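Long-range contacts in tryptophan halogenase superfamily (Brevundimonas sp. BAL3, PDB 6FRL), which probably catalyses flavin-dependent halogenation of an organic substrate, with a preference for bromination over chlorination: residues L91-P96 with T268-R273; F220-G225 with G341-F346; V237-W242 with G327-A332; D249-V254 with I322-G327; R392-I397 with P419-L424. All coordinates share one frame; numbering follows the deposited sequence.

Contact 1: L91-P96 with T268-R273; sequences LDWSGP and TRVTAR
The indole of W93 rests one face on the methyl of A272 and turns its nitrogen edge to a backbone carbonyl. A272 CB lies 3.7 Å from the centroid of the five-membered ring and only 8° off the ring normal, a CH-pi contact. At the edge, in the ring plane, W93 NE1 gives V270 O a weak hydrogen bond of 3.4 Å, and farther round the ring W93 CZ2 touches V270 CG1. V270 O also accepts a nearly straight backbone bond from L91 N (3.0 Å), while A272 N donates to L91 O at the same length. L91 thereby pairs with T271 in parallel fashion, just where strand 87-91 gives way to a loop. In that loop D92 holds G97 N through OD1, and a water bridges its OD2 to A272 O. W412 and F90 meet the indole edge-to-face. A leucine at W93 would probably cost V270 O its weak second donor and open a gap beside A272 CB. The small methyl, the broad apolar face and the single indole N-H are thus complementary: the buried ring can fill space against strand 268-273 and still give its only polar ring atom a weak acceptor.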
# COMPACT_ATOMS: atom_id res chain seq x y z
N LEU B 91 -16.61 -16.88 20.13
CA LEU B 91 -17.11 -18.08 20.82
C LEU B 91 -18.31 -18.62 20.08
O LEU B 91 -19.21 -17.84 19.70
CB LEU B 91 -17.48 -17.78 22.28
CG LEU B 91 -16.29 -17.30 23.12
CD1 LEU B 91 -16.71 -16.81 24.50
CD2 LEU B 91 -15.24 -18.39 23.22
N ASP B 92 -18.27 -19.94 19.83
CA ASP B 92 -19.38 -20.72 19.27
C ASP B 92 -19.76 -20.39 17.81
O ASP B 92 -20.89 -20.68 17.42
CB ASP B 92 -20.66 -20.66 20.17
CG ASP B 92 -20.38 -21.06 21.63
OD1 ASP B 92 -19.45 -21.84 21.95
OD2 ASP B 92 -21.13 -20.59 22.48
N TRP B 93 -18.85 -19.82 17.00
CA TRP B 93 -19.16 -19.55 15.56
C TRP B 93 -19.01 -20.80 14.68
O TRP B 93 -19.55 -20.85 13.57
CB TRP B 93 -18.32 -18.37 14.99
CG TRP B 93 -18.73 -17.03 15.53
CD1 TRP B 93 -18.60 -16.60 16.83
CD2 TRP B 93 -19.39 -15.97 14.82
NE1 TRP B 93 -19.13 -15.33 16.96
CE2 TRP B 93 -19.63 -14.93 15.74
CE3 TRP B 93 -19.81 -15.80 13.50
CZ2 TRP B 93 -20.25 -13.74 15.38
CZ3 TRP B 93 -20.42 -14.60 13.14
CH2 TRP B 93 -20.63 -13.59 14.07
N SER B 94 -18.26 -21.78 15.18
CA SER B 94 -18.03 -23.04 14.47
C SER B 94 -18.80 -24.24 15.07
O SER B 94 -18.64 -25.36 14.60
CB SER B 94 -16.51 -23.32 14.42
OG SER B 94 -15.87 -22.53 13.44
N GLY B 95 -19.67 -23.99 16.05
CA GLY B 95 -20.34 -25.02 16.84
C GLY B 95 -19.98 -24.88 18.31
O GLY B 95 -18.94 -24.31 18.64
N PRO B 96 -20.85 -25.39 19.22
CA PRO B 96 -20.63 -25.43 20.66
C PRO B 96 -19.19 -25.70 21.12
O PRO B 96 -18.59 -26.72 20.73
CB PRO B 96 -21.55 -26.57 21.10
CG PRO B 96 -22.74 -26.39 20.22
CD PRO B 96 -22.26 -25.75 18.93
N THR B 268 -12.51 -8.40 24.13
CA THR B 268 -13.94 -8.30 23.91
C THR B 268 -14.46 -9.71 23.65
O THR B 268 -13.79 -10.50 22.95
CB THR B 268 -14.19 -7.38 22.71
OG1 THR B 268 -13.60 -6.11 22.98
CG2 THR B 268 -15.66 -7.20 22.44
N ARG B 269 -15.62 -10.05 24.22
CA ARG B 269 -16.28 -11.35 23.93
C ARG B 269 -17.30 -11.19 22.84
O ARG B 269 -18.15 -10.32 22.95
CB ARG B 269 -16.99 -11.90 25.15
CG ARG B 269 -16.08 -12.53 26.19
CD ARG B 269 -16.80 -12.67 27.52
NE ARG B 269 -15.86 -12.54 28.63
CZ ARG B 269 -15.03 -13.50 29.01
NH1 ARG B 269 -15.00 -14.70 28.38
NH2 ARG B 269 -14.19 -13.26 30.02
N VAL B 270 -17.21 -12.02 21.79
CA VAL B 270 -18.26 -12.07 20.76
C VAL B 270 -18.80 -13.48 20.62
O VAL B 270 -18.14 -14.33 20.07
CB VAL B 270 -17.78 -11.53 19.40
CG1 VAL B 270 -18.84 -11.71 18.33
CG2 VAL B 270 -17.44 -10.05 19.52
N THR B 271 -20.01 -13.70 21.14
CA THR B 271 -20.62 -15.03 21.28
C THR B 271 -21.78 -15.21 20.29
O THR B 271 -22.79 -14.49 20.36
CB THR B 271 -21.14 -15.25 22.72
OG1 THR B 271 -20.06 -15.10 23.65
CG2 THR B 271 -21.75 -16.66 22.89
N ALA B 272 -21.62 -16.15 19.36
CA ALA B 272 -22.70 -16.45 18.41
C ALA B 272 -23.89 -17.10 19.13
O ALA B 272 -23.70 -17.99 19.97
CB ALA B 272 -22.20 -17.37 17.30
N ARG B 273 -25.10 -16.64 18.78
CA ARG B 273 -26.36 -17.20 19.31
C ARG B 273 -27.20 -17.71 18.14
O ARG B 273 -26.68 -17.88 17.04
CB ARG B 273 -27.10 -16.16 20.19
CG ARG B 273 -26.31 -15.55 21.34
CD ARG B 273 -25.96 -16.56 22.40
NE ARG B 273 -25.46 -15.91 23.61
CZ ARG B 273 -24.79 -16.55 24.59
NH1 ARG B 273 -24.55 -17.86 24.53
NH2 ARG B 273 -24.39 -15.88 25.67
O HOH W 1 -23.56 -20.08 21.56

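Contact 2: F220-G225 with G341-F346; sequences FVDCSG and GLSSGF
D222 meets S343 at two levels, by its side chain and by its carbonyl. Following the aspartate outward, CB stands 4.1 Å from S343 OG, and CG packs against S343 CB. CG is anti to the backbone N (chi1 -175°), which carries the carboxylate past the serine, with OD1 3.7 Å from S343 CB. OD1 is itself gripped twice by S224, two residues on in the following loop: S224 N donates at 2.8 Å, forming an Asx turn, and S224 OG comes to 2.5 Å on the syn side. OD2, at the far tip, accepts from V230 N and I231 N. S343 OG donates to D222 O at 2.7 Å, arriving well above the carbonyl plane. Close by, G225 O lies 3.2 Å from S343 CA, and a water accepts from S343 N and, weakly, from G225 N. At its backbone angles G225 would force any CB against the preceding carbonyl, so glycine suits the turn. An asparagine in place of D222 has one carboxylate oxygen fewer, and would probably leave either S224 or the amides of V230 and I231 without an acceptor. The contact sits at the C-terminal end of strand 219-222, between strands 13-17 and 337-339 of the mixed six-stranded sheet, consistent with a Rossmann-type fold, with D222 tying that strand to the start of helix 229-234 and S343 lying two residues ahead of strand 345-346.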
# COMPACT_ATOMS: atom_id res chain seq x y z
N PHE B 220 -18.84 22.93 6.78
CA PHE B 220 -19.68 22.21 7.72
C PHE B 220 -19.31 20.73 7.80
O PHE B 220 -19.12 20.08 6.75
CB PHE B 220 -21.15 22.35 7.29
CG PHE B 220 -21.71 23.71 7.55
CD1 PHE B 220 -21.44 24.76 6.69
CD2 PHE B 220 -22.44 23.97 8.71
CE1 PHE B 220 -21.89 26.03 6.96
CE2 PHE B 220 -22.91 25.23 8.97
CZ PHE B 220 -22.64 26.27 8.11
N VAL B 221 -19.21 20.20 9.03
CA VAL B 221 -19.04 18.76 9.26
C VAL B 221 -20.32 18.22 9.88
O VAL B 221 -20.75 18.69 10.93
CB VAL B 221 -17.86 18.41 10.19
CG1 VAL B 221 -17.56 16.92 10.11
CG2 VAL B 221 -16.60 19.20 9.83
N ASP B 222 -20.93 17.24 9.23
CA ASP B 222 -22.16 16.65 9.73
C ASP B 222 -21.78 15.49 10.63
O ASP B 222 -21.34 14.45 10.14
CB ASP B 222 -23.05 16.18 8.57
CG ASP B 222 -24.41 15.66 9.00
OD1 ASP B 222 -24.60 15.30 10.17
OD2 ASP B 222 -25.31 15.58 8.14
N CYS B 223 -21.96 15.69 11.94
CA CYS B 223 -21.88 14.63 12.94
C CYS B 223 -23.23 14.48 13.62
O CYS B 223 -23.30 14.10 14.81
CB CYS B 223 -20.81 14.96 13.99
SG CYS B 223 -19.16 15.28 13.32
N SER B 224 -24.30 14.76 12.88
CA SER B 224 -25.66 14.65 13.42
C SER B 224 -26.16 13.23 13.69
O SER B 224 -27.20 13.08 14.32
CB SER B 224 -26.66 15.33 12.47
OG SER B 224 -26.78 14.64 11.22
N GLY B 225 -25.47 12.20 13.20
CA GLY B 225 -25.88 10.80 13.42
C GLY B 225 -26.61 10.21 12.23
O GLY B 225 -26.56 10.77 11.14
N GLY B 341 -18.64 9.96 10.96
CA GLY B 341 -19.40 9.06 11.83
C GLY B 341 -20.67 8.51 11.17
O GLY B 341 -20.70 8.38 9.95
N LEU B 342 -21.72 8.24 11.96
CA LEU B 342 -22.98 7.60 11.50
C LEU B 342 -23.71 8.28 10.34
O LEU B 342 -24.37 7.59 9.53
CB LEU B 342 -23.98 7.42 12.64
CG LEU B 342 -23.78 6.43 13.78
CD1 LEU B 342 -25.00 6.40 14.72
CD2 LEU B 342 -23.53 5.06 13.20
N SER B 343 -23.57 9.60 10.23
CA SER B 343 -24.10 10.33 9.09
C SER B 343 -23.51 9.88 7.77
O SER B 343 -24.15 10.07 6.73
CB SER B 343 -23.87 11.84 9.25
OG SER B 343 -22.49 12.19 9.26
N SER B 344 -22.31 9.30 7.78
CA SER B 344 -21.64 8.79 6.54
C SER B 344 -21.87 7.28 6.29
O SER B 344 -21.51 6.77 5.23
CB SER B 344 -20.13 9.06 6.59
OG SER B 344 -19.53 8.26 7.60
N GLY B 345 -22.45 6.57 7.26
CA GLY B 345 -22.79 5.15 7.06
C GLY B 345 -22.72 4.33 8.33
O GLY B 345 -22.46 4.85 9.41
N PHE B 346 -22.97 3.04 8.20
CA PHE B 346 -23.05 2.17 9.37
C PHE B 346 -22.69 0.72 9.08
O PHE B 346 -23.19 0.12 8.13
CB PHE B 346 -24.45 2.22 9.95
CG PHE B 346 -24.62 1.32 11.14
CD1 PHE B 346 -24.08 1.66 12.38
CD2 PHE B 346 -25.26 0.12 11.01
CE1 PHE B 346 -24.19 0.84 13.46
CE2 PHE B 346 -25.40 -0.72 12.10
CZ PHE B 346 -24.87 -0.35 13.33
O HOH W 2 -22.28 11.36 12.38

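Contact 3: V237-W242 with G327-A332; sequences VGFEDW and GRRSQA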
# COMPACT_ATOMS: atom_id res chain seq x y z
N VAL B 237 -28.13 14.00 -0.40
CA VAL B 237 -27.27 12.85 -0.72
C VAL B 237 -27.93 11.52 -0.31
O VAL B 237 -28.43 11.37 0.82
CB VAL B 237 -25.86 12.99 -0.09
CG1 VAL B 237 -25.03 11.73 -0.32
CG2 VAL B 237 -25.14 14.18 -0.69
N GLY B 238 -27.91 10.55 -1.22
CA GLY B 238 -28.56 9.24 -1.00
C GLY B 238 -27.78 8.20 -0.20
O GLY B 238 -26.66 8.45 0.23
N PHE B 239 -28.39 7.04 -0.04
CA PHE B 239 -27.88 5.95 0.81
C PHE B 239 -27.76 4.62 0.04
O PHE B 239 -28.77 4.17 -0.51
CB PHE B 239 -28.81 5.76 2.02
CG PHE B 239 -28.17 5.02 3.15
CD1 PHE B 239 -27.30 5.67 4.00
CD2 PHE B 239 -28.42 3.68 3.35
CE1 PHE B 239 -26.68 5.00 5.05
CE2 PHE B 239 -27.78 2.98 4.40
CZ PHE B 239 -26.91 3.65 5.25
N GLU B 240 -26.57 4.01 0.02
CA GLU B 240 -26.41 2.66 -0.54
C GLU B 240 -26.69 1.65 0.55
O GLU B 240 -25.86 1.47 1.46
CB GLU B 240 -25.00 2.35 -1.10
CG GLU B 240 -24.31 3.44 -1.92
CD GLU B 240 -24.92 3.66 -3.26
OE1 GLU B 240 -25.44 4.77 -3.49
OE2 GLU B 240 -24.84 2.73 -4.09
N ASP B 241 -27.83 0.96 0.45
CA ASP B 241 -28.23 -0.03 1.45
C ASP B 241 -27.48 -1.33 1.23
O ASP B 241 -27.30 -1.74 0.09
CB ASP B 241 -29.73 -0.30 1.42
CG ASP B 241 -30.26 -0.67 2.79
OD1 ASP B 241 -30.24 -1.89 3.13
OD2 ASP B 241 -30.63 0.25 3.56
N TRP B 242 -27.02 -1.94 2.32
CA TRP B 242 -26.24 -3.18 2.28
C TRP B 242 -26.88 -4.35 3.06
O TRP B 242 -26.21 -5.39 3.26
CB TRP B 242 -24.80 -2.90 2.78
CG TRP B 242 -23.88 -2.17 1.80
CD1 TRP B 242 -24.05 -2.00 0.45
CD2 TRP B 242 -22.65 -1.54 2.12
NE1 TRP B 242 -23.00 -1.30 -0.09
CE2 TRP B 242 -22.13 -1.00 0.91
CE3 TRP B 242 -21.93 -1.37 3.30
CZ2 TRP B 242 -20.91 -0.31 0.86
CZ3 TRP B 242 -20.72 -0.68 3.25
CH2 TRP B 242 -20.22 -0.16 2.04
N GLY B 327 -24.77 0.08 5.59
CA GLY B 327 -24.61 0.74 4.31
C GLY B 327 -23.83 2.01 4.44
O GLY B 327 -23.36 2.35 5.52
N ARG B 328 -23.71 2.73 3.33
CA ARG B 328 -22.95 3.97 3.31
C ARG B 328 -23.69 5.05 2.55
O ARG B 328 -24.38 4.80 1.55
CB ARG B 328 -21.54 3.75 2.71
CG ARG B 328 -21.52 3.61 1.20
CD ARG B 328 -20.13 3.36 0.66
NE ARG B 328 -20.21 3.23 -0.78
CZ ARG B 328 -20.38 4.24 -1.63
NH1 ARG B 328 -20.48 5.51 -1.22
NH2 ARG B 328 -20.48 3.98 -2.93
N ARG B 329 -23.52 6.27 3.03
CA ARG B 329 -23.88 7.51 2.34
C ARG B 329 -23.24 7.50 0.94
O ARG B 329 -22.07 7.16 0.81
CB ARG B 329 -23.36 8.68 3.19
CG ARG B 329 -23.72 10.08 2.73
CD ARG B 329 -25.20 10.33 2.86
NE ARG B 329 -25.76 10.08 4.18
CZ ARG B 329 -27.06 9.97 4.43
NH1 ARG B 329 -27.99 10.06 3.45
NH2 ARG B 329 -27.44 9.76 5.68
N SER B 330 -23.97 7.86 -0.10
CA SER B 330 -23.48 7.70 -1.48
C SER B 330 -22.22 8.49 -1.81
O SER B 330 -21.36 8.04 -2.56
CB SER B 330 -24.60 8.04 -2.48
OG SER B 330 -25.70 7.17 -2.28
N GLN B 331 -22.14 9.70 -1.27
CA GLN B 331 -20.91 10.47 -1.27
C GLN B 331 -20.80 11.05 0.14
O GLN B 331 -21.75 11.58 0.66
CB GLN B 331 -20.88 11.50 -2.41
CG GLN B 331 -21.55 12.84 -2.23
CD GLN B 331 -21.58 13.63 -3.56
OE1 GLN B 331 -22.31 13.25 -4.46
NE2 GLN B 331 -20.76 14.71 -3.70
N ALA B 332 -19.67 10.89 0.79
CA ALA B 332 -19.53 11.35 2.17
C ALA B 332 -19.31 12.85 2.25
O ALA B 332 -19.57 13.45 3.30
CB ALA B 332 -18.42 10.59 2.91
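E240 OE1 takes the hydroxyl of S330 in a 2.7 Å hydrogen bond, S330 OG donating to the anti lone pair of the carboxylate. The bend of the glutamate at chi2 (-71°) carries the carboxylate back along the strand to S330, and E240 CG lies over one face of the R328 guanidinium. Alongside run the backbone bonds of an antiparallel pair: E240 N to R328 O at 2.8 Å and R328 N to E240 O at 3.1 Å, followed by S330 N to G238 O at 2.8 Å. The extended R328 chain passes the indole of W242, R328 CD lying 3.8 Å from W242 CZ2, and its NH1 donates back to S330 O. R329, on the side of F239, bends at chi2 and chi3, which folds the guanidinium back until one face lies over F239 CD1. Its NH1 then donates to V237 O (3.0 Å) from above the carbonyl plane, while NE goes to S343 O. V237 CG1 packs on R329 CD at 3.5 Å, apolar against the arginine's aliphatic part. G327 sits between two aromatic rings, its CA 3.6 Å from W242 CE3; a CB there would collide with E240 O and F239 CE2, which explains the glycine. Strands 239-241 and 327-329, at 170° to each other, form with strand 345-346 a small three-stranded antiparallel sheet.

Contact 4: D249-V254 with I322-G327; sequences DAAYAV and IPFRPG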
# COMPACT_ATOMS: atom_id res chain seq x y z
N ASP B 249 -30.37 -6.97 11.32
CA ASP B 249 -31.08 -5.70 11.09
C ASP B 249 -31.58 -5.01 12.38
O ASP B 249 -32.34 -4.06 12.30
CB ASP B 249 -32.23 -5.97 10.12
CG ASP B 249 -33.36 -6.78 10.75
OD1 ASP B 249 -33.12 -7.63 11.62
OD2 ASP B 249 -34.53 -6.56 10.37
N ALA B 250 -31.14 -5.46 13.55
CA ALA B 250 -31.56 -4.86 14.82
C ALA B 250 -30.55 -5.18 15.91
O ALA B 250 -29.71 -6.09 15.75
CB ALA B 250 -32.91 -5.40 15.22
N ALA B 251 -30.64 -4.44 17.02
CA ALA B 251 -29.79 -4.72 18.16
C ALA B 251 -30.37 -4.22 19.49
O ALA B 251 -31.06 -3.20 19.53
CB ALA B 251 -28.42 -4.10 17.94
N TYR B 252 -30.05 -4.94 20.56
CA TYR B 252 -30.33 -4.52 21.92
C TYR B 252 -29.00 -4.27 22.66
O TYR B 252 -28.07 -5.06 22.55
CB TYR B 252 -31.12 -5.59 22.65
CG TYR B 252 -32.62 -5.56 22.44
CD1 TYR B 252 -33.39 -4.55 23.00
CD2 TYR B 252 -33.27 -6.57 21.75
CE1 TYR B 252 -34.76 -4.54 22.84
CE2 TYR B 252 -34.64 -6.57 21.59
CZ TYR B 252 -35.39 -5.55 22.13
OH TYR B 252 -36.77 -5.52 21.95
N ALA B 253 -28.92 -3.18 23.42
CA ALA B 253 -27.74 -2.92 24.25
C ALA B 253 -28.18 -2.62 25.67
O ALA B 253 -29.26 -2.04 25.89
CB ALA B 253 -26.93 -1.75 23.71
N VAL B 254 -27.34 -3.00 26.63
CA VAL B 254 -27.61 -2.76 28.02
C VAL B 254 -26.28 -2.75 28.79
O VAL B 254 -25.44 -3.66 28.60
CB VAL B 254 -28.60 -3.82 28.57
CG1 VAL B 254 -28.03 -5.23 28.46
CG2 VAL B 254 -28.98 -3.54 30.03
N ILE B 322 -32.20 -0.69 19.06
CA ILE B 322 -31.58 0.22 18.08
C ILE B 322 -31.83 -0.38 16.69
O ILE B 322 -31.56 -1.58 16.50
CB ILE B 322 -30.07 0.37 18.29
CG1 ILE B 322 -29.71 0.57 19.77
CG2 ILE B 322 -29.55 1.55 17.47
CD1 ILE B 322 -28.24 0.35 20.11
N PRO B 323 -32.41 0.41 15.75
CA PRO B 323 -32.38 -0.05 14.35
C PRO B 323 -30.97 0.03 13.72
O PRO B 323 -30.18 0.96 13.95
CB PRO B 323 -33.37 0.89 13.63
CG PRO B 323 -34.29 1.35 14.70
CD PRO B 323 -33.46 1.41 15.96
N PHE B 324 -30.68 -1.02 12.96
CA PHE B 324 -29.45 -1.16 12.26
C PHE B 324 -29.86 -0.98 10.85
O PHE B 324 -30.88 -1.53 10.44
CB PHE B 324 -28.91 -2.58 12.42
CG PHE B 324 -27.95 -2.75 13.54
CD1 PHE B 324 -27.92 -1.87 14.64
CD2 PHE B 324 -27.05 -3.82 13.51
CE1 PHE B 324 -27.00 -2.04 15.66
CE2 PHE B 324 -26.13 -4.00 14.53
CZ PHE B 324 -26.11 -3.11 15.60
N ARG B 325 -29.09 -0.22 10.11
CA ARG B 325 -29.27 -0.17 8.69
C ARG B 325 -27.89 -0.09 8.01
O ARG B 325 -27.38 0.98 7.75
CB ARG B 325 -30.19 0.99 8.35
CG ARG B 325 -30.63 0.94 6.90
CD ARG B 325 -31.21 2.27 6.48
NE ARG B 325 -31.72 2.23 5.12
CZ ARG B 325 -32.31 3.26 4.51
NH1 ARG B 325 -32.76 3.10 3.28
NH2 ARG B 325 -32.43 4.44 5.14
N PRO B 326 -27.27 -1.25 7.74
CA PRO B 326 -25.94 -1.34 7.16
C PRO B 326 -25.83 -0.69 5.80
O PRO B 326 -26.69 -0.90 4.94
CB PRO B 326 -25.72 -2.83 6.98
CG PRO B 326 -26.73 -3.50 7.82
CD PRO B 326 -27.88 -2.58 7.92
N GLY B 327 -24.77 0.08 5.59
CA GLY B 327 -24.61 0.74 4.31
C GLY B 327 -23.83 2.01 4.44
O GLY B 327 -23.36 2.35 5.52
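F324, with its ring swung beside the backbone N at chi1 -94°, reaches over the backbone of A250 and A251. It follows directly on strand 314-323, an outermost strand of the large mixed sheet within this chain, which runs antiparallel to strand 250-257. A251 and I322 make a hydrogen-bonded pair: A251 N donates to I322 O at 3.0 Å, and I322 N to A251 O at 2.8 Å. A250 and P323 follow as a non-hydrogen-bonded pair, a place where proline fits because no N-H is required of it toward the neighbour. Beyond P323 the strand ends, and F324 takes over the contact with its side chain. A250 O lies above one face of its ring, toward the rim, and F324 CB packs on D249 C at 3.6 Å. The methyl A251 CB comes equally near two ring atoms, 3.4 Å from both F324 CE1 and F324 CZ; so close an approach suits the small alanine. F346 meets the same ring edge-to-face. On the far side of strand 250-257, D249 and A250 both face F293 in a classic beta bulge, and D249 OD1 accepts from S295 N. Toward the other end, the apolar side chains touch more loosely, with I322 CD1 4.4 Å from A253 CB.

Contact 5: R392-I397 with P419-L424; sequences RVRDFI and PVPETL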
# COMPACT_ATOMS: atom_id res chain seq x y z
N ARG B 392 -14.23 -2.34 1.98
CA ARG B 392 -13.21 -3.24 2.53
C ARG B 392 -13.54 -3.70 3.96
O ARG B 392 -13.29 -4.84 4.31
CB ARG B 392 -11.82 -2.62 2.42
CG ARG B 392 -11.38 -2.23 1.02
CD ARG B 392 -11.06 -3.41 0.15
NE ARG B 392 -12.26 -4.13 -0.29
CZ ARG B 392 -13.09 -3.72 -1.25
NH1 ARG B 392 -12.87 -2.59 -1.92
NH2 ARG B 392 -14.16 -4.47 -1.53
N VAL B 393 -14.19 -2.86 4.76
CA VAL B 393 -14.64 -3.28 6.11
C VAL B 393 -15.88 -4.18 6.05
O VAL B 393 -15.98 -5.19 6.77
CB VAL B 393 -14.91 -2.07 7.04
CG1 VAL B 393 -15.49 -2.49 8.39
CG2 VAL B 393 -13.62 -1.26 7.24
N ARG B 394 -16.83 -3.80 5.21
CA ARG B 394 -17.98 -4.67 4.92
C ARG B 394 -17.58 -6.13 4.59
O ARG B 394 -18.06 -7.08 5.23
CB ARG B 394 -18.79 -4.08 3.77
CG ARG B 394 -20.02 -4.85 3.34
CD ARG B 394 -20.39 -4.47 1.93
NE ARG B 394 -19.31 -4.76 0.97
CZ ARG B 394 -19.31 -4.38 -0.30
NH1 ARG B 394 -20.33 -3.68 -0.79
NH2 ARG B 394 -18.28 -4.69 -1.09
N ASP B 395 -16.69 -6.29 3.61
CA ASP B 395 -16.20 -7.61 3.19
C ASP B 395 -15.55 -8.40 4.32
O ASP B 395 -15.80 -9.59 4.45
CB ASP B 395 -15.21 -7.48 2.02
CG ASP B 395 -15.88 -7.05 0.73
OD1 ASP B 395 -17.11 -6.80 0.73
OD2 ASP B 395 -15.17 -6.95 -0.28
N PHE B 396 -14.72 -7.76 5.14
CA PHE B 396 -14.18 -8.45 6.31
C PHE B 396 -15.30 -8.93 7.24
O PHE B 396 -15.25 -10.07 7.70
CB PHE B 396 -13.18 -7.56 7.07
CG PHE B 396 -12.40 -8.26 8.14
CD1 PHE B 396 -11.61 -9.37 7.83
CD2 PHE B 396 -12.39 -7.79 9.46
CE1 PHE B 396 -10.85 -10.01 8.83
CE2 PHE B 396 -11.65 -8.43 10.44
CZ PHE B 396 -10.88 -9.55 10.12
N ILE B 397 -16.30 -8.07 7.49
CA ILE B 397 -17.45 -8.46 8.35
C ILE B 397 -18.24 -9.64 7.73
O ILE B 397 -18.52 -10.62 8.40
CB ILE B 397 -18.37 -7.25 8.66
CG1 ILE B 397 -17.62 -6.28 9.59
CG2 ILE B 397 -19.67 -7.71 9.32
CD1 ILE B 397 -18.20 -4.89 9.69
N PRO B 419 -24.96 -15.38 -1.26
CA PRO B 419 -23.96 -14.75 -2.13
C PRO B 419 -23.21 -13.59 -1.43
O PRO B 419 -23.71 -13.02 -0.48
CB PRO B 419 -24.78 -14.27 -3.35
CG PRO B 419 -26.17 -14.19 -2.88
CD PRO B 419 -26.34 -15.05 -1.65
N VAL B 420 -21.99 -13.31 -1.90
CA VAL B 420 -21.11 -12.33 -1.29
C VAL B 420 -20.47 -11.54 -2.41
O VAL B 420 -20.33 -12.02 -3.53
CB VAL B 420 -20.02 -12.97 -0.37
CG1 VAL B 420 -20.62 -13.96 0.62
CG2 VAL B 420 -18.93 -13.68 -1.15
N PRO B 421 -20.05 -10.30 -2.11
CA PRO B 421 -19.45 -9.53 -3.17
C PRO B 421 -18.31 -10.27 -3.87
O PRO B 421 -17.62 -11.08 -3.24
CB PRO B 421 -18.93 -8.28 -2.43
CG PRO B 421 -19.86 -8.15 -1.26
CD PRO B 421 -20.12 -9.57 -0.84
N GLU B 422 -18.14 -10.00 -5.16
CA GLU B 422 -17.04 -10.51 -5.98
C GLU B 422 -15.65 -10.22 -5.40
O GLU B 422 -14.74 -11.05 -5.52
CB GLU B 422 -17.14 -9.99 -7.44
CG GLU B 422 -15.80 -9.90 -8.20
CD GLU B 422 -15.93 -10.11 -9.72
OE1 GLU B 422 -16.90 -9.60 -10.34
OE2 GLU B 422 -15.03 -10.80 -10.29
N THR B 423 -15.47 -9.05 -4.81
CA THR B 423 -14.19 -8.71 -4.13
C THR B 423 -13.79 -9.75 -3.05
O THR B 423 -12.61 -10.12 -2.95
CB THR B 423 -14.28 -7.31 -3.49
OG1 THR B 423 -15.54 -7.17 -2.88
CG2 THR B 423 -14.14 -6.23 -4.54
N LEU B 424 -14.78 -10.23 -2.29
CA LEU B 424 -14.60 -11.27 -1.29
C LEU B 424 -14.48 -12.68 -1.88
O LEU B 424 -13.76 -13.53 -1.31
CB LEU B 424 -15.74 -11.24 -0.28
CG LEU B 424 -15.62 -12.21 0.89
CD1 LEU B 424 -14.31 -11.98 1.67
CD2 LEU B 424 -16.83 -12.04 1.80
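T423 and D395 meet through a short hydrogen bond, T423 OG1 donating to D395 OD2 at 2.6 Å on the syn side and somewhat out of the carboxylate plane. The threonine hydroxyl stands between its own backbone N and carbonyl carbon (chi1 42°), which aims it at the acid and leaves the methyl CG2 beside the R392 guanidinium. D395 keeps its CG beside the backbone N, its carboxylate directed across to the other helix, where both oxygens are taken twice. OD2 accepts a second bond from R392 NH2 at 3.0 Å, a salt bridge that lies in the guanidinium plane but above that of the carboxylate. To get there the R392 chain turns at chi2 and again at chi3 (-72° and 73°), curling back to its own helix. R394 leaves its backbone extended and bends only at chi3; NE and NH2 then grip D395 OD1 side-on, R394 NE at 3.0 Å, both from the same face of the carboxylate. Two arginines around one buried acid would probably keep it ionised. P421 covers this pair: its CG lies over one face of the R394 guanidinium, 3.8 Å from R394 NH2, and 3.7 Å from D395 OD1. The compact, conformationally restricted ring packs on that surface, at the N-cap of helix 422-434. L424 CD2 packs on the main chain, 3.8 Å from D395 O, while R394 makes a cation-pi contact with W242. The whole is an interhelical polar cluster, a salt-bridge network on helix 376-402 bonded to the first turn of helix 422-434.

In the fold
From the N terminus, contact 1 opens first, ending strand 87-91, and closes on strand 268-273 of the large mixed sheet, its segments 172 residues apart at their nearest ends. Contacts 2, 3 and 4 open before that closure and finish after it, so contact 1 crosses all three. Among themselves they are concentric: contact 4 lies within contact 3, and contact 3 within contact 2. Contact 4 belongs to the large sheet, contact 3 to the small antiparallel sheet, and contact 2 links strand 219-222, in the probably Rossmann-type sheet, to the approach to strand 345-346. Contacts 3 and 4 share G327, whose O probably accepts from F346 N. Contact 5 follows in series, joining two helices and touching contact 3.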